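Local structure of short chain dehydrogenase (Salmonella typhi, 3G1T) at residues E29-Y34 against M224-L228; L138-L142 against Y185-L190; G199-R205 against P214-P220. The protein probably catalyses NAD(P)(H)-dependent oxidation or reduction, as a member of the short-chain dehydrogenase family. All blocks are in the same frame, centred on the assembly; numbering follows the deposited sequence.

Interaction 1 of 3, residues E29-Y34 against M224-L228; sequences EAALTY and MPLYL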
ATOM      1  N   GLU A  29       2.392  13.194 -22.785  1.00 19.46           N
ATOM      2  CA  GLU A  29       1.118  13.290 -23.530  1.00 20.47           C
ATOM      3  C   GLU A  29       0.089  14.135 -22.819  1.00 18.97           C
ATOM      4  O   GLU A  29      -0.554  14.988 -23.412  1.00 19.65           O
ATOM      5  CB  GLU A  29       0.490  11.917 -23.817  1.00 22.29           C
ATOM      6  CG  GLU A  29      -0.503  11.929 -24.980  1.00 19.51           C
ATOM      7  CD  GLU A  29       0.176  12.233 -26.341  1.00 26.23           C
ATOM      8  OE1 GLU A  29       1.371  11.926 -26.495  1.00 23.61           O
ATOM      9  OE2 GLU A  29      -0.481  12.742 -27.244  1.00 21.44           O
ATOM     10  N   ALA A  30      -0.084  13.914 -21.516  1.00 18.23           N
ATOM     11  CA  ALA A  30      -1.089  14.689 -20.793  1.00 17.09           C
ATOM     12  C   ALA A  30      -0.665  16.174 -20.715  1.00 15.50           C
ATOM     13  O   ALA A  30      -1.496  17.069 -20.884  1.00 15.77           O
ATOM     14  CB  ALA A  30      -1.321  14.069 -19.424  1.00 16.91           C
ATOM     15  N   ALA A  31       0.616  16.437 -20.508  1.00 18.35           N
ATOM     16  CA  ALA A  31       1.089  17.856 -20.494  1.00 17.54           C
ATOM     17  C   ALA A  31       0.778  18.586 -21.845  1.00 16.72           C
ATOM     18  O   ALA A  31       0.193  19.686 -21.908  1.00 15.77           O
ATOM     19  CB  ALA A  31       2.534  17.936 -20.122  1.00 19.00           C
ATOM     20  N   LEU A  32       1.173  17.967 -22.961  1.00 16.46           N
ATOM     21  CA  LEU A  32       0.797  18.462 -24.291  1.00 18.04           C
ATOM     22  C   LEU A  32      -0.682  18.659 -24.508  1.00 17.33           C
ATOM     23  O   LEU A  32      -1.090  19.722 -25.013  1.00 16.88           O
ATOM     24  CB  LEU A  32       1.261  17.461 -25.353  1.00 20.03           C
ATOM     25  CG  LEU A  32       2.780  17.492 -25.558  1.00 24.47           C
ATOM     26  CD1 LEU A  32       3.042  16.307 -26.532  1.00 20.93           C
ATOM     27  CD2 LEU A  32       3.305  18.789 -26.170  1.00 23.39           C
ATOM     28  N   THR A  33      -1.480  17.621 -24.181  1.00 16.87           N
ATOM     29  CA  THR A  33      -2.926  17.613 -24.375  1.00 16.74           C
ATOM     30  C   THR A  33      -3.584  18.669 -23.466  1.00 17.48           C
ATOM     31  O   THR A  33      -4.432  19.456 -23.907  1.00 18.80           O
ATOM     32  CB  THR A  33      -3.570  16.237 -24.016  1.00 19.77           C
ATOM     33  OG1 THR A  33      -2.935  15.165 -24.703  1.00 22.04           O
ATOM     34  CG2 THR A  33      -5.006  16.209 -24.443  1.00 21.40           C
ATOM     35  N   TYR A  34      -3.198  18.691 -22.210  1.00 15.49           N
ATOM     36  CA  TYR A  34      -3.756  19.780 -21.314  1.00 14.79           C
ATOM     37  C   TYR A  34      -3.461  21.199 -21.819  1.00 16.44           C
ATOM     38  O   TYR A  34      -4.372  22.035 -21.842  1.00 18.63           O
ATOM     39  CB  TYR A  34      -3.304  19.594 -19.867  1.00 15.31           C
ATOM     40  CG  TYR A  34      -3.789  18.360 -19.173  1.00 15.74           C
ATOM     41  CD1 TYR A  34      -4.934  17.678 -19.607  1.00 15.47           C
ATOM     42  CD2 TYR A  34      -3.112  17.903 -18.044  1.00 15.59           C
ATOM     43  CE1 TYR A  34      -5.386  16.517 -18.932  1.00 17.14           C
ATOM     44  CE2 TYR A  34      -3.535  16.771 -17.337  1.00 17.01           C
ATOM     45  CZ  TYR A  34      -4.663  16.100 -17.752  1.00 16.37           C
ATOM     46  OH  TYR A  34      -5.092  15.028 -16.987  1.00 17.07           O
ATOM     47  N   MET A 224      -6.338   9.684 -23.985  1.00 20.14           N
ATOM     48  CA  MET A 224      -6.478  11.047 -23.369  1.00 18.77           C
ATOM     49  C   MET A 224      -7.886  11.490 -22.942  1.00 19.83           C
ATOM     50  O   MET A 224      -7.958  12.294 -22.002  1.00 20.17           O
ATOM     51  CB  MET A 224      -5.841  12.119 -24.266  1.00 17.62           C
ATOM     52  CG  MET A 224      -4.267  12.154 -24.124  1.00 21.54           C
ATOM     53  SD  MET A 224      -3.468  12.582 -22.533  1.00 10.32           S
ATOM     54  CE  MET A 224      -2.987  10.964 -21.902  1.00 24.45           C
ATOM     55  N   PRO A 225      -8.973  10.986 -23.570  1.00 19.87           N
ATOM     56  CA  PRO A 225     -10.310  11.544 -23.205  1.00 20.24           C
ATOM     57  C   PRO A 225     -10.567  11.470 -21.690  1.00 19.04           C
ATOM     58  O   PRO A 225     -11.059  12.448 -21.098  1.00 17.01           O
ATOM     59  CB  PRO A 225     -11.303  10.678 -23.998  1.00 21.11           C
ATOM     60  CG  PRO A 225     -10.517  10.347 -25.278  1.00 20.54           C
ATOM     61  CD  PRO A 225      -9.033  10.182 -24.827  1.00 19.84           C
ATOM     62  N   LEU A 226     -10.200  10.356 -21.061  1.00 19.13           N
ATOM     63  CA  LEU A 226     -10.401  10.255 -19.652  1.00 19.46           C
ATOM     64  C   LEU A 226      -9.563  11.253 -18.861  1.00 20.08           C
ATOM     65  O   LEU A 226     -10.093  11.824 -17.894  1.00 19.80           O
ATOM     66  CB  LEU A 226     -10.140   8.786 -19.191  1.00 21.36           C
ATOM     67  CG  LEU A 226     -10.280   8.556 -17.697  1.00 19.29           C
ATOM     68  CD1 LEU A 226     -11.779   8.675 -17.342  1.00 22.76           C
ATOM     69  CD2 LEU A 226      -9.823   7.118 -17.314  1.00 22.27           C
ATOM     70  N   TYR A 227      -8.279  11.443 -19.232  1.00 17.11           N
ATOM     71  CA  TYR A 227      -7.403  12.427 -18.638  1.00 15.59           C
ATOM     72  C   TYR A 227      -7.894  13.842 -18.706  1.00 16.76           C
ATOM     73  O   TYR A 227      -7.755  14.569 -17.723  1.00 18.32           O
ATOM     74  CB  TYR A 227      -5.990  12.319 -19.280  1.00 16.35           C
ATOM     75  CG  TYR A 227      -5.241  11.072 -18.786  1.00 16.86           C
ATOM     76  CD1 TYR A 227      -4.245  11.194 -17.836  1.00 17.43           C
ATOM     77  CD2 TYR A 227      -5.551   9.766 -19.287  1.00 17.20           C
ATOM     78  CE1 TYR A 227      -3.546  10.095 -17.335  1.00 16.71           C
ATOM     79  CE2 TYR A 227      -4.797   8.639 -18.815  1.00 18.06           C
ATOM     80  CZ  TYR A 227      -3.826   8.836 -17.861  1.00 18.78           C
ATOM     81  OH  TYR A 227      -3.094   7.812 -17.358  1.00 18.42           O
ATOM     82  N   LEU A 228      -8.473  14.208 -19.856  1.00 17.16           N
ATOM     83  CA  LEU A 228      -9.142  15.494 -20.047  1.00 14.73           C
ATOM     84  C   LEU A 228     -10.418  15.570 -19.182  1.00 17.49           C
ATOM     85  O   LEU A 228     -10.607  16.602 -18.473  1.00 18.09           O
ATOM     86  CB  LEU A 228      -9.616  15.650 -21.534  1.00 18.39           C
ATOM     87  CG  LEU A 228      -8.438  16.124 -22.356  1.00 31.04           C
ATOM     88  CD1 LEU A 228      -8.739  15.811 -23.878  1.00 22.87           C
ATOM     89  CD2 LEU A 228      -8.094  17.666 -22.024  1.00 20.78           C
TER

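Interaction 2 of 3, residues L138-L142 against Y185-L190; sequences LPLLL and YQNRSL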
ATOM      1  N   LEU A 138      -1.608  20.547  -1.226  1.00 16.01           N
ATOM      2  CA  LEU A 138      -3.060  20.644  -0.862  1.00 15.45           C
ATOM      3  C   LEU A 138      -3.550  22.091  -0.653  1.00 17.27           C
ATOM      4  O   LEU A 138      -4.642  22.451  -1.117  1.00 16.54           O
ATOM      5  CB  LEU A 138      -3.372  19.831   0.390  1.00 14.90           C
ATOM      6  CG  LEU A 138      -3.437  18.307   0.123  1.00 17.50           C
ATOM      7  CD1 LEU A 138      -3.483  17.556   1.479  1.00 15.41           C
ATOM      8  CD2 LEU A 138      -4.513  17.880  -0.807  1.00 15.45           C
ATOM      9  N   PRO A 139      -2.724  22.971   0.007  1.00 17.44           N
ATOM     10  CA  PRO A 139      -3.243  24.353   0.115  1.00 17.18           C
ATOM     11  C   PRO A 139      -3.515  25.056  -1.244  1.00 17.64           C
ATOM     12  O   PRO A 139      -4.572  25.664  -1.414  1.00 17.21           O
ATOM     13  CB  PRO A 139      -2.138  25.091   0.887  1.00 19.17           C
ATOM     14  CG  PRO A 139      -1.551  24.002   1.772  1.00 17.95           C
ATOM     15  CD  PRO A 139      -1.438  22.834   0.700  1.00 16.39           C
ATOM     16  N   LEU A 140      -2.643  24.832  -2.234  1.00 14.59           N
ATOM     17  CA  LEU A 140      -2.810  25.432  -3.532  1.00 14.46           C
ATOM     18  C   LEU A 140      -3.975  24.820  -4.254  1.00 13.69           C
ATOM     19  O   LEU A 140      -4.706  25.536  -4.922  1.00 13.92           O
ATOM     20  CB  LEU A 140      -1.565  25.216  -4.388  1.00 16.07           C
ATOM     21  CG  LEU A 140      -0.467  26.278  -4.175  1.00 19.05           C
ATOM     22  CD1 LEU A 140       0.917  25.789  -4.641  1.00 17.55           C
ATOM     23  CD2 LEU A 140      -0.772  27.626  -4.909  1.00 17.36           C
ATOM     24  N   LEU A 141      -4.201  23.538  -4.024  1.00 15.13           N
ATOM     25  CA  LEU A 141      -5.332  22.880  -4.636  1.00 15.39           C
ATOM     26  C   LEU A 141      -6.645  23.382  -4.106  1.00 17.27           C
ATOM     27  O   LEU A 141      -7.632  23.482  -4.863  1.00 17.35           O
ATOM     28  CB  LEU A 141      -5.243  21.365  -4.484  1.00 17.01           C
ATOM     29  CG  LEU A 141      -4.383  20.606  -5.475  1.00 16.51           C
ATOM     30  CD1 LEU A 141      -3.966  19.176  -4.983  1.00 16.12           C
ATOM     31  CD2 LEU A 141      -5.140  20.538  -6.850  1.00 14.80           C
ATOM     32  N   LEU A 142      -6.657  23.710  -2.795  1.00 17.87           N
ATOM     33  CA  LEU A 142      -7.884  24.254  -2.188  1.00 18.24           C
ATOM     34  C   LEU A 142      -8.254  25.679  -2.613  1.00 18.04           C
ATOM     35  O   LEU A 142      -9.385  26.147  -2.404  1.00 19.09           O
ATOM     36  CB  LEU A 142      -7.826  24.120  -0.687  1.00 19.07           C
ATOM     37  CG  LEU A 142      -8.031  22.693  -0.152  1.00 18.80           C
ATOM     38  CD1 LEU A 142      -7.494  22.779   1.308  1.00 23.39           C
ATOM     39  CD2 LEU A 142      -9.446  22.176  -0.247  1.00 20.73           C
ATOM     40  N   TYR A 185     -12.129  15.318   1.613  1.00 13.25           N
ATOM     41  CA  TYR A 185     -12.461  16.522   0.807  1.00 15.23           C
ATOM     42  C   TYR A 185     -13.868  16.436   0.234  1.00 17.41           C
ATOM     43  O   TYR A 185     -14.261  17.290  -0.517  1.00 17.09           O
ATOM     44  CB  TYR A 185     -11.390  16.867  -0.246  1.00 13.95           C
ATOM     45  CG  TYR A 185     -10.118  17.311   0.487  1.00 12.28           C
ATOM     46  CD1 TYR A 185     -10.035  18.617   0.986  1.00 13.42           C
ATOM     47  CD2 TYR A 185      -8.993  16.414   0.699  1.00 14.47           C
ATOM     48  CE1 TYR A 185      -8.875  19.024   1.704  1.00 12.39           C
ATOM     49  CE2 TYR A 185      -7.845  16.813   1.365  1.00 15.51           C
ATOM     50  CZ  TYR A 185      -7.796  18.091   1.887  1.00 13.45           C
ATOM     51  OH  TYR A 185      -6.673  18.400   2.616  1.00 14.47           O
ATOM     52  N   GLN A 186     -14.600  15.389   0.580  1.00 18.44           N
ATOM     53  CA  GLN A 186     -15.798  15.035  -0.177  1.00 20.93           C
ATOM     54  C   GLN A 186     -16.813  16.190  -0.290  1.00 23.02           C
ATOM     55  O   GLN A 186     -17.373  16.369  -1.339  1.00 24.32           O
ATOM     56  CB  GLN A 186     -16.441  13.815   0.454  1.00 22.72           C
ATOM     57  CG  GLN A 186     -16.825  12.739  -0.523  1.00 58.55           C
ATOM     58  CD  GLN A 186     -18.210  12.918  -1.077  1.00 28.26           C
ATOM     59  OE1 GLN A 186     -18.609  12.228  -2.040  1.00 59.32           O
ATOM     60  NE2 GLN A 186     -18.995  13.824  -0.464  1.00 58.58           N
ATOM     61  N   ASN A 187     -17.056  16.978   0.776  1.00 20.88           N
ATOM     62  CA  ASN A 187     -18.024  18.053   0.642  1.00 21.58           C
ATOM     63  C   ASN A 187     -17.368  19.430   0.363  1.00 20.71           C
ATOM     64  O   ASN A 187     -18.037  20.501   0.448  1.00 21.08           O
ATOM     65  CB  ASN A 187     -18.988  18.019   1.871  1.00 22.83           C
ATOM     66  CG  ASN A 187     -18.320  18.525   3.214  1.00 25.62           C
ATOM     67  OD1 ASN A 187     -17.159  18.895   3.240  1.00 20.90           O
ATOM     68  ND2 ASN A 187     -19.119  18.599   4.330  1.00 24.16           N
ATOM     69  N   ARG A 188     -16.083  19.407  -0.047  1.00 16.84           N
ATOM     70  CA  ARG A 188     -15.337  20.608  -0.344  1.00 17.21           C
ATOM     71  C   ARG A 188     -14.997  20.645  -1.857  1.00 17.78           C
ATOM     72  O   ARG A 188     -15.544  19.863  -2.649  1.00 21.75           O
ATOM     73  CB  ARG A 188     -14.039  20.695   0.510  1.00 17.48           C
ATOM     74  CG  ARG A 188     -14.298  21.155   2.004  1.00 17.51           C
ATOM     75  CD  ARG A 188     -13.004  21.365   2.778  1.00 18.43           C
ATOM     76  NE  ARG A 188     -12.485  20.098   3.316  1.00 18.42           N
ATOM     77  CZ  ARG A 188     -11.369  20.030   4.032  1.00 19.73           C
ATOM     78  NH1 ARG A 188     -10.696  21.150   4.282  1.00 22.75           N
ATOM     79  NH2 ARG A 188     -10.898  18.853   4.488  1.00 18.90           N
ATOM     80  N   SER A 189     -14.154  21.599  -2.220  1.00 15.84           N
ATOM     81  CA  SER A 189     -14.012  22.002  -3.633  1.00 17.16           C
ATOM     82  C   SER A 189     -13.024  21.094  -4.387  1.00 15.71           C
ATOM     83  O   SER A 189     -12.945  21.165  -5.623  1.00 16.01           O
ATOM     84  CB  SER A 189     -13.489  23.433  -3.716  1.00 18.18           C
ATOM     85  OG  SER A 189     -12.206  23.553  -3.109  1.00 19.63           O
ATOM     86  N   LEU A 190     -12.398  20.185  -3.643  1.00 13.69           N
ATOM     87  CA  LEU A 190     -11.357  19.255  -4.205  1.00 13.08           C
ATOM     88  C   LEU A 190     -11.893  17.870  -4.391  1.00 13.62           C
ATOM     89  O   LEU A 190     -12.285  17.217  -3.419  1.00 15.68           O
ATOM     90  CB  LEU A 190     -10.165  19.162  -3.233  1.00 15.91           C
ATOM     91  CG  LEU A 190      -8.932  18.317  -3.648  1.00 16.32           C
ATOM     92  CD1 LEU A 190      -8.270  18.550  -5.132  1.00 15.31           C
ATOM     93  CD2 LEU A 190      -7.872  18.447  -2.462  1.00 16.18           C
TER
HETATM   94  O   HOH W   1     -10.403  23.269  -4.863  1.00 22.95           O
HETATM   95  O   HOH W   2     -11.707  25.495  -1.141  1.00 27.73           O

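Interaction 3 of 3, residues G199-R205 against P214-P220; sequences GTRTSMR and PQKLKTP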
ATOM      1  N   GLY A 199      -3.266  -1.336 -20.565  1.00 17.82           N
ATOM      2  CA  GLY A 199      -2.077  -1.592 -21.414  1.00 20.38           C
ATOM      3  C   GLY A 199      -1.877  -0.519 -22.503  1.00 20.02           C
ATOM      4  O   GLY A 199      -2.659  -0.449 -23.457  1.00 20.16           O
ATOM      5  N   THR A 200      -0.801   0.262 -22.386  1.00 19.16           N
ATOM      6  CA  THR A 200      -0.607   1.401 -23.304  1.00 21.70           C
ATOM      7  C   THR A 200       0.801   1.321 -23.803  1.00 21.06           C
ATOM      8  O   THR A 200       1.682   0.779 -23.096  1.00 22.65           O
ATOM      9  CB  THR A 200      -0.851   2.751 -22.524  1.00 24.44           C
ATOM     10  OG1 THR A 200      -2.154   2.714 -21.931  1.00 22.68           O
ATOM     11  CG2 THR A 200      -0.726   3.994 -23.402  1.00 20.99           C
ATOM     12  N   ARG A 201       1.048   1.888 -24.978  1.00 19.86           N
ATOM     13  CA  ARG A 201       2.358   1.828 -25.618  1.00 20.38           C
ATOM     14  C   ARG A 201       3.334   2.753 -24.919  1.00 21.75           C
ATOM     15  O   ARG A 201       3.444   3.953 -25.303  1.00 23.53           O
ATOM     16  CB  ARG A 201       2.273   2.145 -27.107  1.00 18.27           C
ATOM     17  CG  ARG A 201       3.562   1.810 -27.948  1.00 21.09           C
ATOM     18  CD  ARG A 201       3.360   2.206 -29.434  1.00 20.11           C
ATOM     19  NE  ARG A 201       2.101   1.704 -29.979  1.00 18.19           N
ATOM     20  CZ  ARG A 201       1.473   2.199 -31.060  1.00 21.38           C
ATOM     21  NH1 ARG A 201       1.987   3.221 -31.794  1.00 17.33           N
ATOM     22  NH2 ARG A 201       0.334   1.626 -31.440  1.00 18.16           N
ATOM     23  N   THR A 202       4.022   2.196 -23.892  1.00 20.73           N
ATOM     24  CA  THR A 202       5.043   2.875 -23.113  1.00 17.20           C
ATOM     25  C   THR A 202       6.286   1.997 -22.835  1.00 15.41           C
ATOM     26  O   THR A 202       6.261   0.770 -22.917  1.00 16.89           O
ATOM     27  CB  THR A 202       4.468   3.318 -21.704  1.00 16.61           C
ATOM     28  OG1 THR A 202       4.242   2.162 -20.895  1.00 16.40           O
ATOM     29  CG2 THR A 202       3.149   4.149 -21.855  1.00 18.89           C
ATOM     30  N   SER A 203       7.393   2.611 -22.467  1.00 17.41           N
ATOM     31  CA  SER A 203       8.556   1.820 -22.133  1.00 17.67           C
ATOM     32  C   SER A 203       8.304   0.928 -20.899  1.00 19.81           C
ATOM     33  O   SER A 203       8.806  -0.223 -20.898  1.00 17.98           O
ATOM     34  CB  SER A 203       9.780   2.701 -21.958  1.00 19.07           C
ATOM     35  OG  SER A 203       9.563   3.600 -20.870  1.00 31.01           O
ATOM     36  N   MET A 204       7.534   1.422 -19.895  1.00 20.87           N
ATOM     37  CA  MET A 204       7.193   0.590 -18.713  1.00 19.16           C
ATOM     38  C   MET A 204       6.442  -0.720 -19.047  1.00 18.49           C
ATOM     39  O   MET A 204       6.871  -1.852 -18.616  1.00 18.40           O
ATOM     40  CB  MET A 204       6.510   1.399 -17.549  1.00 20.53           C
ATOM     41  CG  MET A 204       6.184   0.515 -16.378  1.00 20.96           C
ATOM     42  SD  MET A 204       5.159   1.416 -15.048  1.00 17.60           S
ATOM     43  CE  MET A 204       6.528   2.427 -14.617  1.00 22.14           C
ATOM     44  N   ARG A 205       5.487  -0.611 -19.993  1.00 15.95           N
ATOM     45  CA  ARG A 205       4.685  -1.718 -20.436  1.00 17.44           C
ATOM     46  C   ARG A 205       5.596  -2.709 -21.166  1.00 17.41           C
ATOM     47  O   ARG A 205       5.538  -3.895 -20.921  1.00 16.57           O
ATOM     48  CB  ARG A 205       3.558  -1.168 -21.328  1.00 17.00           C
ATOM     49  CG  ARG A 205       2.598  -2.173 -21.955  1.00 19.79           C
ATOM     50  CD  ARG A 205       1.806  -2.921 -20.977  1.00 16.96           C
ATOM     51  NE  ARG A 205       1.059  -4.018 -21.637  1.00 19.09           N
ATOM     52  CZ  ARG A 205      -0.006  -4.646 -21.108  1.00 18.51           C
ATOM     53  NH1 ARG A 205      -0.471  -4.222 -19.906  1.00 22.54           N
ATOM     54  NH2 ARG A 205      -0.591  -5.678 -21.752  1.00 22.17           N
ATOM     55  N   PRO A 214       3.942  -3.961 -29.202  1.00 17.62           N
ATOM     56  CA  PRO A 214       3.402  -2.683 -28.685  1.00 17.20           C
ATOM     57  C   PRO A 214       2.576  -1.972 -29.726  1.00 17.84           C
ATOM     58  O   PRO A 214       1.838  -1.026 -29.414  1.00 18.57           O
ATOM     59  CB  PRO A 214       4.640  -1.844 -28.353  1.00 17.60           C
ATOM     60  CG  PRO A 214       5.816  -2.565 -29.007  1.00 20.33           C
ATOM     61  CD  PRO A 214       5.414  -3.990 -29.252  1.00 17.81           C
ATOM     62  N   GLN A 215       2.692  -2.411 -30.990  1.00 16.63           N
ATOM     63  CA  GLN A 215       1.971  -1.739 -32.045  1.00 14.83           C
ATOM     64  C   GLN A 215       0.519  -2.131 -32.123  1.00 16.60           C
ATOM     65  O   GLN A 215      -0.263  -1.469 -32.901  1.00 16.44           O
ATOM     66  CB  GLN A 215       2.714  -1.984 -33.402  1.00 15.18           C
ATOM     67  CG  GLN A 215       4.081  -1.321 -33.431  1.00 17.58           C
ATOM     68  CD  GLN A 215       4.050   0.204 -33.581  1.00 13.57           C
ATOM     69  OE1 GLN A 215       3.182   0.795 -34.281  1.00 17.58           O
ATOM     70  NE2 GLN A 215       5.007   0.860 -32.934  1.00 16.67           N
ATOM     71  N   LYS A 216       0.154  -3.168 -31.321  1.00 17.44           N
ATOM     72  CA  LYS A 216      -1.216  -3.574 -31.159  1.00 18.46           C
ATOM     73  C   LYS A 216      -1.874  -2.881 -29.953  1.00 19.70           C
ATOM     74  O   LYS A 216      -3.069  -3.052 -29.721  1.00 24.22           O
ATOM     75  CB  LYS A 216      -1.355  -5.071 -31.054  1.00 21.27           C
ATOM     76  CG  LYS A 216      -0.772  -5.730 -32.330  1.00 42.32           C
ATOM     77  CD  LYS A 216      -1.730  -6.722 -32.965  1.00 27.73           C
ATOM     78  CE  LYS A 216      -1.191  -7.318 -34.270  1.00 42.94           C
ATOM     79  NZ  LYS A 216      -0.057  -8.245 -34.005  1.00 31.76           N
ATOM     80  N   LEU A 217      -1.101  -2.091 -29.234  1.00 15.50           N
ATOM     81  CA  LEU A 217      -1.633  -1.346 -28.080  1.00 16.42           C
ATOM     82  C   LEU A 217      -2.097   0.079 -28.463  1.00 18.74           C
ATOM     83  O   LEU A 217      -1.573   0.711 -29.391  1.00 19.04           O
ATOM     84  CB  LEU A 217      -0.535  -1.249 -27.044  1.00 16.51           C
ATOM     85  CG  LEU A 217      -0.008  -2.529 -26.353  1.00 10.87           C
ATOM     86  CD1 LEU A 217       1.122  -2.058 -25.436  1.00 16.10           C
ATOM     87  CD2 LEU A 217      -1.089  -3.320 -25.611  1.00 17.57           C
ATOM     88  N   LYS A 218      -3.068   0.617 -27.715  1.00 19.42           N
ATOM     89  CA  LYS A 218      -3.396   2.023 -27.802  1.00 18.11           C
ATOM     90  C   LYS A 218      -2.180   2.840 -27.344  1.00 15.89           C
ATOM     91  O   LYS A 218      -1.428   2.390 -26.474  1.00 15.43           O
ATOM     92  CB  LYS A 218      -4.613   2.326 -26.864  1.00 21.15           C
ATOM     93  CG  LYS A 218      -5.938   1.554 -27.269  1.00 25.78           C
ATOM     94  CD  LYS A 218      -6.470   1.997 -28.624  1.00 27.62           C
ATOM     95  CE  LYS A 218      -7.960   1.536 -28.895  1.00 28.39           C
ATOM     96  NZ  LYS A 218      -8.813   1.544 -27.696  1.00 32.40           N
ATOM     97  N   THR A 219      -2.028   4.027 -27.939  1.00 17.96           N
ATOM     98  CA  THR A 219      -0.991   4.955 -27.556  1.00 18.01           C
ATOM     99  C   THR A 219      -1.515   5.845 -26.422  1.00 17.14           C
ATOM    100  O   THR A 219      -2.733   5.876 -26.125  1.00 16.64           O
ATOM    101  CB  THR A 219      -0.656   5.917 -28.659  1.00 19.59           C
ATOM    102  OG1 THR A 219      -1.864   6.561 -29.072  1.00 20.52           O
ATOM    103  CG2 THR A 219      -0.022   5.144 -29.903  1.00 20.46           C
ATOM    104  N   PRO A 220      -0.584   6.568 -25.772  1.00 17.36           N
ATOM    105  CA  PRO A 220      -0.987   7.614 -24.801  1.00 16.21           C
ATOM    106  C   PRO A 220      -1.962   8.612 -25.399  1.00 18.71           C
ATOM    107  O   PRO A 220      -2.934   8.980 -24.678  1.00 19.40           O
ATOM    108  CB  PRO A 220       0.285   8.319 -24.494  1.00 15.93           C
ATOM    109  CG  PRO A 220       1.348   7.154 -24.541  1.00 24.51           C
ATOM    110  CD  PRO A 220       0.889   6.473 -25.848  1.00 17.39           C
TER
HETATM  111  O   HOH W   3      -4.321  -1.205 -25.574  1.00 18.34           O

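Interaction 1 of 3, residues E29-Y34 against M224-L228
Y34, T33 and A30 of helix 25-36 meet M224, Y227 and L228 of helix 224-231 where two helices lie on the same face of the Rossmann sheet. The first follows the family's glycine-rich cofactor loop; the second precedes the last strand, 242-244. Their short segments approach to 10.5 Å between axes, with a signed crossing angle of -63°, and A30, Y34 and Y227 all pack on L99 of strand 97-99.

One hydrogen bond spans the helices: Y34 OH donates to Y227 O at 2.8 Å. The hydroxyl comes in well above the carbonyl plane, at a C=O...donor angle of 114°. It ties side chain to backbone inside a buried interface. Within helix 25-36, T33 OG1 donates to E29 O at 2.7 Å, so that this carbonyl holds both the hydroxyl and the amide of T33.

Apolar packing fills the rest. M224 bends at chi2 and chi3, which brings its thioether down onto the first helix: SD lies 3.6 Å from A30 CA, and CG rests 3.9 Å from E29 CG. SD and CG also brush T33 OG1. The chi1 of T33 (-53°) sets OG1 beside its own amide nitrogen and leaves CG2 anti to it, pointing across to L228 CD1, 3.8 Å away, the two side chains crossing at about a right angle. The L228 and Y34 side chains slide past each other in opposite directions, with CD2 of L228 beside CD1 of Y34.

Each ring has a small group over one face. A30 CB lies over one face of Y34 toward its rim, while L228 N sits in plane at that ring's edge. On Y227, M224 CE sits over one face, offset toward the rim, 3.8 Å above the ring plane.

Interaction 2 of 3, residues L138-L142 against Y185-L190
L142 and L190 bring the two backbones closest, 6.4 Å between CA atoms, where the end of helix 116-142 meets the link after helix 165-185. The helix is kinked at P139 and L140. The link is a type I beta turn from Y185 to R188, closed by R188 N bonding to Y185 O, after which S189 and L190 turn back toward the helix.

No direct hydrogen bond joins the segments. One water bridges them, donating to L142 O at 2.7 Å and to S189 OG; a second bridge, from L141 O to S189 OG, is doubtful, its water unusually close to OG.

L138, L142 and L190 gather round the ring of Y185. L190 has CG anti to its amide nitrogen (chi1 -177°), which carries CD2 over the ring centre, 3.8 Å above the plane. That methyl also meets L138 CD2 at 3.8 Å, while L141 CD2 packs on L190 CD1. L142 crosses Y185 at about a right angle, its CD2 3.8 Å from CE1, and L138 CD1 touches the phenolic OH at 3.5 Å. The R188 guanidinium lies with a face against Y185 CE1 and bonds E184 O.

Y185 also packs on S112 of the second subunit. Helices 116-142 and 165-185 belong to successive beta-alpha-beta crossovers of the Rossmann fold; here the C-terminal end of the first meets the turn leading from the second into strand 190-196.

Interaction 3 of 3, residues G199-R205 against P214-P220
R201 grips the 214-220 backbone with three hydrogen bonds. Its amide N donates to K218 O at 2.9 Å, in the carbonyl plane with a C=O...donor angle of 159°. From the side chain, NE reaches P214 O at 2.8 Å, standing above that carbonyl's plane, and NH2 reaches L217 O at 2.9 Å, almost in line with the C=O; both acceptors are tilted out of the guanidinium plane. P214 O also accepts from L217 N, which comes from the face opposite to R201 NE. R201 runs extended through chi1 and chi2, then bends at chi3 (-49°), folding the guanidinium in among these carbonyls.

That flat group is sandwiched: T219 CG2 lies 3.3 Å above one face, and Q215 OE1 is over the opposite one, the guanidinium and amide planes 37° apart. A water bridges G199 O and K218 N.

Further out, packing takes over: T200 CG2 lies 3.5 Å from P220 N, and L217 CD1 touches R205 CG at 3.8 Å. T200 OG1 bonds G198 O, and the R205 guanidinium, in salt bridge with E212, has G199 CA over one face.

T202 OG1 caps the start of helix 203-208 by accepting from R205 N. Segment 199-205 follows strand 190-196, bordering the cofactor and substrate sites in related dehydrogenases; T202 leans on I26 of helix 25-36, and segment 214-220 leads into helix 224-231.

Overall arrangement
Along the chain the segments run 29-34, 138-142, 185-190, 199-205, 214-220, 224-228, so interaction 1 brackets the other two, which follow in series. Interactions 1 and 3 are neighbours, centres 16 Å apart; they touch at E29 CG and P220 C, 3.6 Å apart, and the 214-220 loop leads into helix 224-231. Interaction 2 lies elsewhere, its centre 22 Å from interaction 1 and 33 Å from interaction 3, at the end of helix 116-142 and the turn after helix 165-185, helices that in this family flank the opposite face of the parallel sheet. The contacts therefore fall on both faces of the sheet, with interactions 2 and 3 on opposite sides of the chain's centre.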